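Local coordinates for protein epidermin leader peptide processing serine protease EpiP (Staphylococcus aureus subsp. aureus, PDB 3QFH) that is a subtilisin-like serine endopeptidase that probably removes the leader peptide from the precursor of the lantibiotic epidermin, at residues 21-26 against 58-63; 108-113 against 434-439; 122-127 against 396-401; 172-177 against 202-207; 263-268 against 310-315. One frame throughout, in Å; residues are numbered along the deposited sequence.

How the interactions relate
Interaction 1 lies in the propeptide-like region, whereas interactions 3, 4 and 5 lie in the subtilase part of the chain and all reach its seven-stranded parallel sheet. The centre of interaction 1 is about 28 Å from those of interactions 4 and 5 and about 51 Å from that of interaction 2, across the chain's centre. Strands 126-130 and 200-204 are neighbours in the sheet, and Ala127 of interaction 3 packs on Tyr203 of interaction 4. Interaction 2 meets interaction 3 where Tyr400 OH lies 2.5 Å from Ala438 O in a probable hydrogen bond. Interaction 4 contains His177, which bonds to Asp130 and Ser383, consistent with a catalytic triad.

Interaction 1 of 5, residues 21-26 against 58-63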
# COMPACT_ATOMS: atom_id res chain seq x y z
N LEU A 21 22.97 -4.22 -17.75
CA LEU A 21 21.56 -4.02 -17.40
C LEU A 21 21.21 -4.55 -16.02
O LEU A 21 21.95 -5.35 -15.43
CB LEU A 21 20.65 -4.70 -18.42
CG LEU A 21 20.89 -4.38 -19.90
CD1 LEU A 21 19.99 -5.28 -20.75
CD2 LEU A 21 20.65 -2.89 -20.21
N TYR A 22 20.06 -4.12 -15.53
CA TYR A 22 19.55 -4.53 -14.23
C TYR A 22 18.75 -5.82 -14.34
O TYR A 22 17.74 -5.87 -15.06
CB TYR A 22 18.69 -3.42 -13.61
CG TYR A 22 19.49 -2.25 -13.06
CD1 TYR A 22 19.90 -1.19 -13.88
CD2 TYR A 22 19.83 -2.20 -11.71
CE1 TYR A 22 20.65 -0.11 -13.35
CE2 TYR A 22 20.58 -1.15 -11.18
CZ TYR A 22 20.98 -0.11 -11.99
OH TYR A 22 21.70 0.91 -11.42
N TYR A 23 19.21 -6.86 -13.65
CA TYR A 23 18.49 -8.14 -13.63
C TYR A 23 17.97 -8.47 -12.24
O TYR A 23 18.65 -8.23 -11.22
CB TYR A 23 19.36 -9.29 -14.14
CG TYR A 23 19.61 -9.23 -15.62
CD1 TYR A 23 18.70 -9.81 -16.52
CD2 TYR A 23 20.73 -8.59 -16.14
CE1 TYR A 23 18.91 -9.74 -17.89
CE2 TYR A 23 20.94 -8.51 -17.51
CZ TYR A 23 20.04 -9.10 -18.38
OH TYR A 23 20.25 -9.04 -19.74
N SER A 24 16.75 -8.99 -12.22
CA SER A 24 16.13 -9.47 -11.00
C SER A 24 16.42 -10.96 -10.94
O SER A 24 16.19 -11.69 -11.91
CB SER A 24 14.63 -9.20 -11.01
OG SER A 24 14.39 -7.79 -10.95
N VAL A 25 16.95 -11.41 -9.80
CA VAL A 25 17.35 -12.80 -9.66
C VAL A 25 16.78 -13.47 -8.42
O VAL A 25 16.87 -12.92 -7.31
CB VAL A 25 18.91 -12.92 -9.61
CG1 VAL A 25 19.34 -14.35 -9.48
CG2 VAL A 25 19.52 -12.30 -10.88
N GLU A 26 16.19 -14.65 -8.61
CA GLU A 26 15.70 -15.44 -7.51
C GLU A 26 16.67 -16.59 -7.32
O GLU A 26 16.91 -17.38 -8.24
CB GLU A 26 14.26 -15.93 -7.76
CG GLU A 26 13.68 -16.71 -6.59
CD GLU A 26 12.15 -16.85 -6.64
OE1 GLU A 26 11.52 -16.35 -7.61
OE2 GLU A 26 11.60 -17.44 -5.69
N MET A 58 24.44 -6.58 -14.66
CA MET A 58 25.37 -7.38 -15.46
C MET A 58 25.06 -7.36 -16.96
O MET A 58 23.97 -6.96 -17.37
CB MET A 58 25.42 -8.83 -14.94
CG MET A 58 24.09 -9.52 -14.81
SD MET A 58 24.22 -11.15 -13.99
CE MET A 58 22.49 -11.53 -13.77
N THR A 59 26.03 -7.78 -17.78
CA THR A 59 25.84 -7.84 -19.23
C THR A 59 24.85 -8.95 -19.54
O THR A 59 24.61 -9.82 -18.70
CB THR A 59 27.17 -8.14 -19.99
OG1 THR A 59 27.66 -9.45 -19.63
CG2 THR A 59 28.22 -7.08 -19.69
N LYS A 60 24.29 -8.93 -20.74
CA LYS A 60 23.32 -9.97 -21.10
C LYS A 60 24.05 -11.32 -21.19
O LYS A 60 23.46 -12.36 -20.92
CB LYS A 60 22.59 -9.67 -22.41
CG LYS A 60 21.34 -10.56 -22.60
CD LYS A 60 20.69 -10.42 -23.98
CE LYS A 60 21.52 -11.13 -25.05
NZ LYS A 60 20.87 -11.06 -26.39
N MET A 61 25.33 -11.28 -21.55
CA MET A 61 26.16 -12.49 -21.64
C MET A 61 26.37 -13.14 -20.27
O MET A 61 26.31 -14.36 -20.15
CB MET A 61 27.51 -12.16 -22.27
CG MET A 61 27.42 -11.72 -23.72
SD MET A 61 27.00 -13.07 -24.85
CE MET A 61 28.52 -14.03 -24.83
N HIS A 62 26.64 -12.32 -19.24
CA HIS A 62 26.82 -12.86 -17.88
C HIS A 62 25.48 -13.26 -17.28
O HIS A 62 25.41 -14.21 -16.52
CB HIS A 62 27.57 -11.89 -16.95
CG HIS A 62 29.03 -11.75 -17.25
ND1 HIS A 62 29.60 -10.57 -17.66
CD2 HIS A 62 30.03 -12.66 -17.22
CE1 HIS A 62 30.89 -10.75 -17.86
NE2 HIS A 62 31.18 -12.02 -17.60
N ALA A 63 24.41 -12.55 -17.64
CA ALA A 63 23.08 -12.92 -17.16
C ALA A 63 22.75 -14.33 -17.67
O ALA A 63 22.23 -15.16 -16.92
CB ALA A 63 22.05 -11.93 -17.64
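Tyr23 and Leu21 meet residues 58-63 where strand 53-59, an antiparallel neighbour in a mixed sheet, runs into a helix; this protease propeptide/inhibitor region has the ferredoxin-like arrangement of subtilisin propeptides. The backbone joins the two parts through an antiparallel hydrogen-bonded pair, Leu21 with Met58. Leu21 N donates to Met58 O at 2.9 Å, almost straight at 171° but from above the carbonyl plane, while the return bond from Met58 N to Leu21 O lies in that plane.

Apolar packing centres on Tyr23, whose broad ring can serve both strand and helix. Met58 CG lies 3.7 Å from Tyr23 CD2, the two side chains crossing at about a right angle. The methionine's first torsion of 53° sets CG between the backbone N and carbonyl carbon; the extended remainder carries CE to Tyr23 CB and, more loosely, to Val25 CG2. A flexible, unbranched thioether suits this reach along the neighbouring strand. Ile76 of strand 73-78 also touches Tyr23 and Val25.

The helix begins with Thr59 as N-cap, its hydroxyl accepting from His62 N at 3.1 Å. This turn brings Ala63 over one face of Tyr23, where a small methyl fits closely. The resulting CH-pi contact places Ala63 CB 3.6 Å from the centroid of the Tyr23 ring, 15° off its normal, while Met58 O sits at the ring's edge, 3.4 Å from Tyr23 CE2.

Interaction 2 of 5, residues 108-113 against 434-439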
# COMPACT_ATOMS: atom_id res chain seq x y z
N ILE A 108 -17.50 7.38 8.31
CA ILE A 108 -17.11 6.10 8.88
C ILE A 108 -17.05 6.06 10.41
O ILE A 108 -16.88 4.99 10.97
CB ILE A 108 -15.78 5.61 8.27
CG1 ILE A 108 -14.58 6.44 8.76
CG2 ILE A 108 -15.87 5.63 6.75
CD1 ILE A 108 -13.22 5.98 8.22
N THR A 109 -17.22 7.20 11.07
CA THR A 109 -17.11 7.28 12.53
C THR A 109 -18.41 7.73 13.20
O THR A 109 -18.38 8.13 14.37
CB THR A 109 -16.02 8.29 12.94
OG1 THR A 109 -16.37 9.60 12.47
CG2 THR A 109 -14.66 7.89 12.37
N ASN A 110 -19.54 7.66 12.51
CA ASN A 110 -20.79 8.19 13.06
C ASN A 110 -20.60 9.65 13.48
O ASN A 110 -20.92 10.03 14.59
CB ASN A 110 -21.30 7.35 14.25
CG ASN A 110 -22.33 6.29 13.85
OD1 ASN A 110 -22.35 5.80 12.72
ND2 ASN A 110 -23.18 5.93 14.80
N ASN A 111 -20.04 10.45 12.58
CA ASN A 111 -19.81 11.87 12.84
C ASN A 111 -18.90 12.14 14.04
O ASN A 111 -19.10 13.09 14.80
CB ASN A 111 -21.15 12.61 12.97
CG ASN A 111 -21.95 12.59 11.67
OD1 ASN A 111 -21.39 12.61 10.57
ND2 ASN A 111 -23.26 12.55 11.79
N GLY A 112 -17.88 11.30 14.20
CA GLY A 112 -16.92 11.50 15.28
C GLY A 112 -17.24 10.78 16.57
O GLY A 112 -16.40 10.76 17.47
N ALA A 113 -18.43 10.19 16.68
CA ALA A 113 -18.80 9.46 17.90
C ALA A 113 -17.89 8.27 18.20
O ALA A 113 -17.69 7.94 19.35
CB ALA A 113 -20.26 9.00 17.86
N ASP A 434 -17.09 0.84 8.53
CA ASP A 434 -17.85 1.56 9.58
C ASP A 434 -17.12 1.31 10.92
O ASP A 434 -17.27 0.27 11.57
CB ASP A 434 -19.31 1.10 9.65
CG ASP A 434 -20.17 1.94 10.63
OD1 ASP A 434 -21.43 1.90 10.48
OD2 ASP A 434 -19.63 2.65 11.52
N VAL A 435 -16.30 2.29 11.28
CA VAL A 435 -15.45 2.21 12.46
C VAL A 435 -16.26 2.24 13.73
O VAL A 435 -15.91 1.59 14.73
CB VAL A 435 -14.36 3.32 12.41
CG1 VAL A 435 -13.53 3.36 13.69
CG2 VAL A 435 -13.48 3.13 11.17
N TYR A 436 -17.37 2.97 13.72
CA TYR A 436 -18.22 3.02 14.91
C TYR A 436 -18.72 1.61 15.24
O TYR A 436 -18.66 1.17 16.41
CB TYR A 436 -19.36 3.99 14.73
CG TYR A 436 -20.28 4.06 15.91
CD1 TYR A 436 -20.00 4.90 16.98
CD2 TYR A 436 -21.47 3.34 15.93
CE1 TYR A 436 -20.85 4.99 18.07
CE2 TYR A 436 -22.33 3.41 17.02
CZ TYR A 436 -22.01 4.24 18.08
OH TYR A 436 -22.86 4.33 19.15
N LYS A 437 -19.20 0.91 14.22
CA LYS A 437 -19.66 -0.47 14.43
C LYS A 437 -18.53 -1.38 14.90
O LYS A 437 -18.72 -2.17 15.82
CB LYS A 437 -20.29 -1.06 13.16
CG LYS A 437 -21.69 -0.55 12.83
CD LYS A 437 -22.31 -1.35 11.67
CE LYS A 437 -23.67 -0.79 11.26
NZ LYS A 437 -24.72 -0.89 12.34
N ALA A 438 -17.36 -1.27 14.27
CA ALA A 438 -16.21 -2.13 14.60
C ALA A 438 -15.78 -2.00 16.08
O ALA A 438 -15.35 -2.98 16.69
CB ALA A 438 -15.03 -1.82 13.69
N LEU A 439 -15.92 -0.80 16.64
CA LEU A 439 -15.54 -0.56 18.02
C LEU A 439 -16.66 -0.85 19.03
O LEU A 439 -16.43 -0.81 20.22
CB LEU A 439 -15.08 0.90 18.20
CG LEU A 439 -13.86 1.28 17.36
CD1 LEU A 439 -13.50 2.75 17.53
CD2 LEU A 439 -12.68 0.41 17.73
O HOH W 1 -22.83 2.95 12.29
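Ile108 and Asn110, at the end of helix 103-108 and in the turn after it, take hold of the first turn of helix 435-439. Two backbone bonds share one acceptor. Val435 N donates to Ile108 O at 2.8 Å, in the carbonyl plane, and Tyr436 N adds a weak bond to Ile108 O. One carbonyl thus receives two of the N-H groups that a helix start leaves without partners in its own helix.

A further N-H is met within the helix: Asp434, the N-cap, accepts from Lys437 N through OD2 at 3.2 Å, the donor standing above the carboxylate plane. A water lies 2.9 Å from Asn110 OD1 but doubtfully close to Asp434 OD1, which leaves a bridge between them uncertain. Aspartate suits the place because its short carboxylate can cap the helix, whose N-terminus would probably ease its charge.

Tyr436 is the residue most covered, much of it by a flat stack. Asn110 lays its amide over one face of the Tyr436 ring, the planes 12° apart, with ND2 3.3 Å from Tyr436 CD2. With CG of Tyr436 anti to the backbone N (chi1 179°), the ring extends from the helix to meet it. On the buried side, Ile108 CD1 touches Val435 CG2 at 4.1 Å, and Leu395 of helix 382-400 also packs on Val435.

Asn111 and Gly112, both with positive phi, are the central residues of a type I' turn from Asn110 to Ala113. The turn overlaps an ST motif, in which Thr109 OG1 accepts from Gly112 N besides bonding to Met105 O; the whole is a turn docked on an N-capped helix.

Interaction 3 of 5, residues 122-127 against 396-401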
# COMPACT_ATOMS: atom_id res chain seq x y z
N ALA A 122 -3.15 2.40 22.72
CA ALA A 122 -3.00 2.22 21.27
C ALA A 122 -1.61 1.73 20.90
O ALA A 122 -0.80 2.46 20.34
CB ALA A 122 -3.30 3.52 20.55
N ASN A 123 -1.36 0.46 21.16
CA ASN A 123 -0.05 -0.15 20.96
C ASN A 123 0.27 -0.65 19.56
O ASN A 123 1.44 -0.78 19.22
CB ASN A 123 0.13 -1.27 21.99
CG ASN A 123 0.09 -0.74 23.42
OD1 ASN A 123 0.39 0.44 23.65
ND2 ASN A 123 -0.28 -1.58 24.37
N THR A 124 -0.73 -0.93 18.75
CA THR A 124 -0.45 -1.40 17.39
C THR A 124 0.24 -0.32 16.54
O THR A 124 -0.16 0.85 16.54
CB THR A 124 -1.72 -1.87 16.67
OG1 THR A 124 -2.20 -3.06 17.31
CG2 THR A 124 -1.45 -2.18 15.21
N LYS A 125 1.27 -0.75 15.83
CA LYS A 125 2.03 0.10 14.91
C LYS A 125 1.57 -0.12 13.50
O LYS A 125 1.54 -1.26 13.03
CB LYS A 125 3.51 -0.28 14.91
CG LYS A 125 4.38 0.40 15.91
CD LYS A 125 4.02 0.15 17.33
CE LYS A 125 5.26 0.42 18.20
NZ LYS A 125 5.98 1.66 17.74
N ILE A 126 1.23 0.96 12.81
CA ILE A 126 0.83 0.87 11.43
C ILE A 126 2.06 1.22 10.56
O ILE A 126 2.67 2.27 10.73
CB ILE A 126 -0.32 1.84 11.12
CG1 ILE A 126 -1.49 1.61 12.08
CG2 ILE A 126 -0.77 1.69 9.67
CD1 ILE A 126 -2.54 2.67 11.99
N ALA A 127 2.41 0.32 9.65
CA ALA A 127 3.50 0.56 8.75
C ALA A 127 2.89 1.07 7.47
O ALA A 127 1.82 0.59 7.03
CB ALA A 127 4.31 -0.71 8.49
N ILE A 396 -9.02 -2.27 15.95
CA ILE A 396 -9.67 -3.54 16.26
C ILE A 396 -8.72 -4.47 17.03
O ILE A 396 -9.10 -5.09 18.02
CB ILE A 396 -10.19 -4.21 14.98
CG1 ILE A 396 -11.38 -3.41 14.43
CG2 ILE A 396 -10.61 -5.66 15.26
CD1 ILE A 396 -11.70 -3.72 12.95
N ILE A 397 -7.48 -4.54 16.58
CA ILE A 397 -6.47 -5.36 17.27
C ILE A 397 -6.29 -4.88 18.72
O ILE A 397 -6.21 -5.70 19.66
CB ILE A 397 -5.13 -5.35 16.50
CG1 ILE A 397 -5.29 -6.07 15.15
CG2 ILE A 397 -4.04 -6.06 17.33
CD1 ILE A 397 -4.12 -5.86 14.14
N ASP A 398 -6.21 -3.58 18.91
CA ASP A 398 -6.02 -3.03 20.26
C ASP A 398 -7.31 -3.14 21.12
O ASP A 398 -7.26 -3.49 22.30
CB ASP A 398 -5.54 -1.59 20.19
CG ASP A 398 -4.15 -1.47 19.55
OD1 ASP A 398 -3.48 -2.51 19.38
OD2 ASP A 398 -3.74 -0.33 19.20
N LYS A 399 -8.46 -2.91 20.51
CA LYS A 399 -9.74 -2.95 21.23
C LYS A 399 -10.09 -4.33 21.77
O LYS A 399 -10.54 -4.45 22.88
CB LYS A 399 -10.87 -2.46 20.33
CG LYS A 399 -12.24 -2.33 20.99
CD LYS A 399 -12.34 -1.09 21.91
CE LYS A 399 -13.74 -0.96 22.48
NZ LYS A 399 -13.98 0.35 23.15
N TYR A 400 -9.86 -5.37 20.97
CA TYR A 400 -10.24 -6.74 21.35
C TYR A 400 -9.04 -7.62 21.70
O TYR A 400 -9.20 -8.81 21.95
CB TYR A 400 -11.09 -7.36 20.23
CG TYR A 400 -12.28 -6.51 19.90
CD1 TYR A 400 -12.25 -5.62 18.84
CD2 TYR A 400 -13.42 -6.51 20.70
CE1 TYR A 400 -13.33 -4.80 18.53
CE2 TYR A 400 -14.51 -5.68 20.40
CZ TYR A 400 -14.45 -4.84 19.31
OH TYR A 400 -15.50 -4.00 18.98
N HIS A 401 -7.85 -7.02 21.72
CA HIS A 401 -6.60 -7.68 22.09
C HIS A 401 -6.32 -8.89 21.21
O HIS A 401 -6.11 -10.00 21.72
CB HIS A 401 -6.66 -8.11 23.56
CG HIS A 401 -7.14 -7.03 24.47
ND1 HIS A 401 -6.46 -5.84 24.64
CD2 HIS A 401 -8.24 -6.95 25.26
CE1 HIS A 401 -7.12 -5.07 25.49
NE2 HIS A 401 -8.21 -5.73 25.88
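Thr124 and Asp398 form the tight centre of this contact, at which the lead-in to strand 126-130 meets the last turns of helix 382-400 in the subtilisin-like α/β fold. The aspartate faces threonine with both oxygens. Thr124 OG1 donates to Asp398 OD1 at a very short 2.5 Å, a length open to doubt, and Thr124 N donates to Asp398 OD2 at 3.1 Å with an angle of 164°, meeting the syn lone pair of OD2. A weak third bond runs from Thr124 N to OD1. Threonine suits the site because its hydroxyl sits beside its own N (chi1 -68°), which lets both donors address one carboxylate. Ile397 CG2 closes in on Thr124 OG1 at 3.5 Å, so the polar pair is partly walled by hydrocarbon.

Toward the surface the fit is looser. Ala122 CA lies 3.4 Å from Asp398 OD2, but its CB is farther off, and exposed Asn123 covers little of the helix.

Asn198 ND2 also donates to Asp398 OD2 and to Thr124 O. Glu403 comes close to Asp398 OD1 with like charge, which would tend to raise the carboxylate's proton affinity, whereas the donors from Thr124 and Asn198 would probably favour the ionised form.

Interaction 4 of 5, residues 172-177 against 202-207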
# COMPACT_ATOMS: atom_id res chain seq x y z
N ASN A 172 12.21 11.50 4.49
CA ASN A 172 11.56 12.74 4.03
C ASN A 172 10.82 12.45 2.73
O ASN A 172 11.30 11.70 1.88
CB ASN A 172 12.58 13.87 3.82
CG ASN A 172 13.10 14.45 5.13
OD1 ASN A 172 12.77 13.96 6.22
ND2 ASN A 172 13.92 15.49 5.03
N ASP A 173 9.64 13.05 2.59
CA ASP A 173 8.81 12.87 1.40
C ASP A 173 9.22 13.87 0.33
O ASP A 173 9.18 15.07 0.57
CB ASP A 173 7.36 13.12 1.82
CG ASP A 173 6.34 12.69 0.78
OD1 ASP A 173 6.71 12.17 -0.28
OD2 ASP A 173 5.15 12.86 1.06
N ARG A 174 9.60 13.38 -0.84
CA ARG A 174 9.93 14.25 -1.96
C ARG A 174 8.71 14.49 -2.83
O ARG A 174 8.55 15.56 -3.38
CB ARG A 174 11.02 13.65 -2.86
CG ARG A 174 12.47 13.74 -2.37
CD ARG A 174 12.75 12.87 -1.16
NE ARG A 174 14.18 12.64 -0.98
CZ ARG A 174 14.75 12.20 0.15
NH1 ARG A 174 16.07 12.04 0.18
NH2 ARG A 174 14.03 11.95 1.24
N LYS A 175 7.86 13.48 -2.96
CA LYS A 175 6.70 13.55 -3.86
C LYS A 175 5.43 14.09 -3.24
O LYS A 175 4.67 14.80 -3.91
CB LYS A 175 6.41 12.17 -4.47
CG LYS A 175 7.47 11.70 -5.40
CD LYS A 175 7.00 10.49 -6.19
CE LYS A 175 7.98 10.12 -7.22
NZ LYS A 175 7.45 9.04 -8.09
N GLY A 176 5.16 13.73 -1.99
CA GLY A 176 3.98 14.24 -1.27
C GLY A 176 2.87 13.25 -0.97
O GLY A 176 2.05 13.48 -0.09
N HIS A 177 2.86 12.13 -1.68
CA HIS A 177 1.85 11.12 -1.54
C HIS A 177 1.84 10.46 -0.15
O HIS A 177 0.77 10.28 0.44
CB HIS A 177 2.05 10.04 -2.61
CG HIS A 177 0.91 9.08 -2.71
ND1 HIS A 177 0.94 7.83 -2.13
CD2 HIS A 177 -0.30 9.18 -3.31
CE1 HIS A 177 -0.19 7.20 -2.37
NE2 HIS A 177 -0.96 8.01 -3.09
N MET A 202 6.92 4.91 8.73
CA MET A 202 6.97 5.09 7.29
C MET A 202 8.13 4.29 6.74
O MET A 202 9.20 4.26 7.33
CB MET A 202 7.11 6.58 6.95
CG MET A 202 7.41 6.92 5.47
SD MET A 202 6.16 6.39 4.30
CE MET A 202 4.68 7.25 4.87
N TYR A 203 7.90 3.61 5.62
CA TYR A 203 8.95 2.90 4.92
C TYR A 203 9.01 3.52 3.54
O TYR A 203 8.12 3.31 2.71
CB TYR A 203 8.71 1.40 4.88
CG TYR A 203 8.82 0.81 6.28
CD1 TYR A 203 10.04 0.36 6.76
CD2 TYR A 203 7.71 0.75 7.13
CE1 TYR A 203 10.15 -0.18 8.04
CE2 TYR A 203 7.82 0.24 8.40
CZ TYR A 203 9.05 -0.23 8.85
OH TYR A 203 9.18 -0.76 10.10
N ARG A 204 10.07 4.29 3.30
CA ARG A 204 10.20 5.02 2.04
C ARG A 204 10.78 4.15 0.93
O ARG A 204 11.87 3.60 1.05
CB ARG A 204 11.03 6.29 2.22
CG ARG A 204 11.09 7.12 0.93
CD ARG A 204 11.66 8.52 1.18
NE ARG A 204 13.09 8.53 1.45
CZ ARG A 204 14.05 8.70 0.53
NH1 ARG A 204 13.74 8.86 -0.74
NH2 ARG A 204 15.32 8.70 0.89
N VAL A 205 10.02 4.07 -0.16
CA VAL A 205 10.36 3.30 -1.34
C VAL A 205 10.36 4.16 -2.62
O VAL A 205 10.42 3.63 -3.70
CB VAL A 205 9.43 2.08 -1.48
CG1 VAL A 205 9.58 1.19 -0.22
CG2 VAL A 205 7.94 2.50 -1.68
N PHE A 206 10.28 5.48 -2.46
CA PHE A 206 10.38 6.39 -3.60
C PHE A 206 11.37 7.49 -3.30
O PHE A 206 11.41 8.02 -2.19
CB PHE A 206 9.07 7.10 -3.90
CG PHE A 206 8.02 6.26 -4.56
CD1 PHE A 206 7.93 6.20 -5.94
CD2 PHE A 206 7.08 5.58 -3.79
CE1 PHE A 206 6.94 5.45 -6.56
CE2 PHE A 206 6.09 4.82 -4.41
CZ PHE A 206 6.02 4.76 -5.79
N GLY A 207 12.17 7.81 -4.31
CA GLY A 207 13.04 8.96 -4.26
C GLY A 207 12.21 10.05 -4.92
O GLY A 207 11.15 10.40 -4.43
O HOH W 2 9.46 10.72 -2.17
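Two arginines lie face to face here, despite their like charges: the guanidinium of Arg174 stacks on that of Arg204, centres 3.6 Å apart and planes at 14°. In this subtilisin-like fold the pair joins the loop before helix 177-186 to the end of strand 200-204. That helix starts at His177, which bonds to Asp130 and Ser383 in the arrangement of a catalytic triad.

Acceptors around the stack probably make it tolerable. Arg174 NH1 is in a salt bridge with Asp170 and Arg204 NH1 in one with Glu164, which should offset the repulsion. Arg174 NH2 also donates to Asn172 O at 2.8 Å, nearly in its guanidinium plane, and Arg204 NH1 donates to Phe206 O. Arginine fits both places, since its flat group can stack by a face while bonding at its rim; the bend at chi3 of Arg204 (72°) turns its plane against the face of Arg174.

Asp173 steadies the loop as an Asx motif, OD1 accepting from Gly176 N at 2.8 Å. Gly176 suits a positive phi of 111°. Lys175 extends past Phe206 to bond Lys209 O.

Beside the stack, a water accepts from Arg174 N at 3.0 Å and lies 2.8 Å from Gly207 O.

Interaction 5 of 5, residues 263-268 against 310-315; sequences AINYAK and MDNVVT
Ile264 projects from helix 254-269 into the bend formed by residues 310-313, and its two branches do different work. With CG1 beside the backbone N (chi1 -68°) and the chain extended at chi2, CD1 reaches Met310 SD at 3.8 Å and also meets Val313 CG1 in one of that valine's two conformers. The other branch, CG2, is directed at backbone carbonyls, lying 3.4 Å from Asp311 O. A branched side chain suits this place because it fills two directions at once. Met310 holds its chain extended beyond CG, which brings SD to the end of Ile264, the two side chains crossing at a slant; the Met310 side chain also touches Leu260 of the same helix.

The helix here covers one side of the parallel sheet of the subtilisin-like α/β fold, and the bend leads into strand 314-319, neighbour of strand 273-277. Asn312 shapes that bend with a positive phi of 65°, a conformation asparagine accepts more easily than most residues. Its ND2 donates to Asn265 OD1 at 2.9 Å. The bond leaves in the plane of the Asn312 amide but arrives from above the carbonyl plane of Asn265, since the two amides are turned 74° apart.

Lys268 passes across the other part of this amide, and its CD comes 3.8 Å from Asn312 CG. A water links the two backbones, donating to Ile264 O at 2.8 Å and to Asn312 O at 3.1 Å.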
# COMPACT_ATOMS: atom_id res chain seq x y z
N ALA A 263 6.95 -11.80 0.08
CA ALA A 263 7.04 -10.77 1.13
C ALA A 263 5.73 -10.76 1.95
O ALA A 263 5.75 -10.77 3.18
CB ALA A 263 7.30 -9.40 0.51
N ILE A 264 4.61 -10.72 1.24
CA ILE A 264 3.26 -10.75 1.84
C ILE A 264 3.05 -11.99 2.76
O ILE A 264 2.55 -11.88 3.88
CB ILE A 264 2.18 -10.67 0.72
CG1 ILE A 264 2.23 -9.29 0.07
CG2 ILE A 264 0.77 -10.94 1.26
CD1 ILE A 264 1.43 -9.15 -1.20
N ASN A 265 3.48 -13.15 2.29
CA ASN A 265 3.33 -14.38 3.08
C ASN A 265 4.29 -14.39 4.26
O ASN A 265 4.00 -14.95 5.31
CB ASN A 265 3.49 -15.61 2.19
CG ASN A 265 2.36 -15.74 1.15
OD1 ASN A 265 1.32 -15.09 1.27
ND2 ASN A 265 2.56 -16.58 0.16
N TYR A 266 5.44 -13.75 4.07
CA TYR A 266 6.41 -13.59 5.14
C TYR A 266 5.76 -12.73 6.24
O TYR A 266 5.81 -13.08 7.43
CB TYR A 266 7.70 -12.96 4.62
CG TYR A 266 8.78 -12.77 5.67
CD1 TYR A 266 9.76 -13.73 5.88
CD2 TYR A 266 8.82 -11.62 6.45
CE1 TYR A 266 10.76 -13.54 6.83
CE2 TYR A 266 9.80 -11.43 7.39
CZ TYR A 266 10.76 -12.39 7.58
OH TYR A 266 11.73 -12.17 8.53
N ALA A 267 5.14 -11.62 5.84
CA ALA A 267 4.46 -10.74 6.79
C ALA A 267 3.41 -11.52 7.55
O ALA A 267 3.31 -11.37 8.75
CB ALA A 267 3.84 -9.51 6.11
N LYS A 268 2.64 -12.34 6.83
CA LYS A 268 1.59 -13.15 7.47
C LYS A 268 2.18 -14.09 8.52
O LYS A 268 1.65 -14.22 9.60
CB LYS A 268 0.83 -13.96 6.43
CG LYS A 268 -0.29 -14.84 7.02
CD LYS A 268 -0.76 -15.84 5.96
CE LYS A 268 -1.74 -16.88 6.51
NZ LYS A 268 -3.00 -16.24 6.98
N MET A 310 -3.24 -10.35 -5.06
CA MET A 310 -2.43 -11.46 -4.54
C MET A 310 -3.06 -12.15 -3.33
O MET A 310 -4.01 -11.66 -2.75
CB MET A 310 -1.02 -10.98 -4.20
CG MET A 310 -0.09 -10.84 -5.41
SD MET A 310 1.51 -10.17 -4.91
CE MET A 310 2.52 -10.48 -6.37
N ASP A 311 -2.52 -13.30 -2.96
CA ASP A 311 -3.03 -14.02 -1.81
C ASP A 311 -2.62 -13.32 -0.52
O ASP A 311 -1.54 -12.71 -0.44
CB ASP A 311 -2.48 -15.45 -1.81
CG ASP A 311 -2.86 -16.23 -3.06
OD1 ASP A 311 -3.96 -15.98 -3.62
OD2 ASP A 311 -2.07 -17.10 -3.47
N ASN A 312 -3.50 -13.42 0.47
CA ASN A 312 -3.27 -12.89 1.80
C ASN A 312 -3.16 -11.36 1.93
O ASN A 312 -2.37 -10.85 2.70
CB ASN A 312 -2.07 -13.59 2.40
CG ASN A 312 -2.28 -15.08 2.52
OD1 ASN A 312 -3.29 -15.50 3.06
ND2 ASN A 312 -1.33 -15.87 2.04
N VAL A 313 -3.95 -10.65 1.15
CA VAL A 313 -3.99 -9.20 1.24
C VAL A 313 -5.44 -8.79 1.43
O VAL A 313 -6.35 -9.44 0.93
CB VAL A 313 -3.46 -8.52 -0.04
CG1 VAL A 313 -2.03 -8.99 -0.36
CG2 VAL A 313 -4.37 -8.80 -1.20
N VAL A 314 -5.64 -7.71 2.18
CA VAL A 314 -6.96 -7.12 2.36
C VAL A 314 -6.99 -6.05 1.23
O VAL A 314 -6.22 -5.09 1.27
CB VAL A 314 -7.12 -6.47 3.72
CG1 VAL A 314 -8.43 -5.66 3.77
CG2 VAL A 314 -7.08 -7.53 4.81
N THR A 315 -7.86 -6.23 0.23
CA THR A 315 -7.95 -5.33 -0.93
C THR A 315 -9.05 -4.32 -0.72
O THR A 315 -10.22 -4.70 -0.56
CB THR A 315 -8.26 -6.11 -2.21
OG1 THR A 315 -7.34 -7.17 -2.34
CG2 THR A 315 -8.20 -5.21 -3.46
O HOH W 3 0.03 -10.93 4.67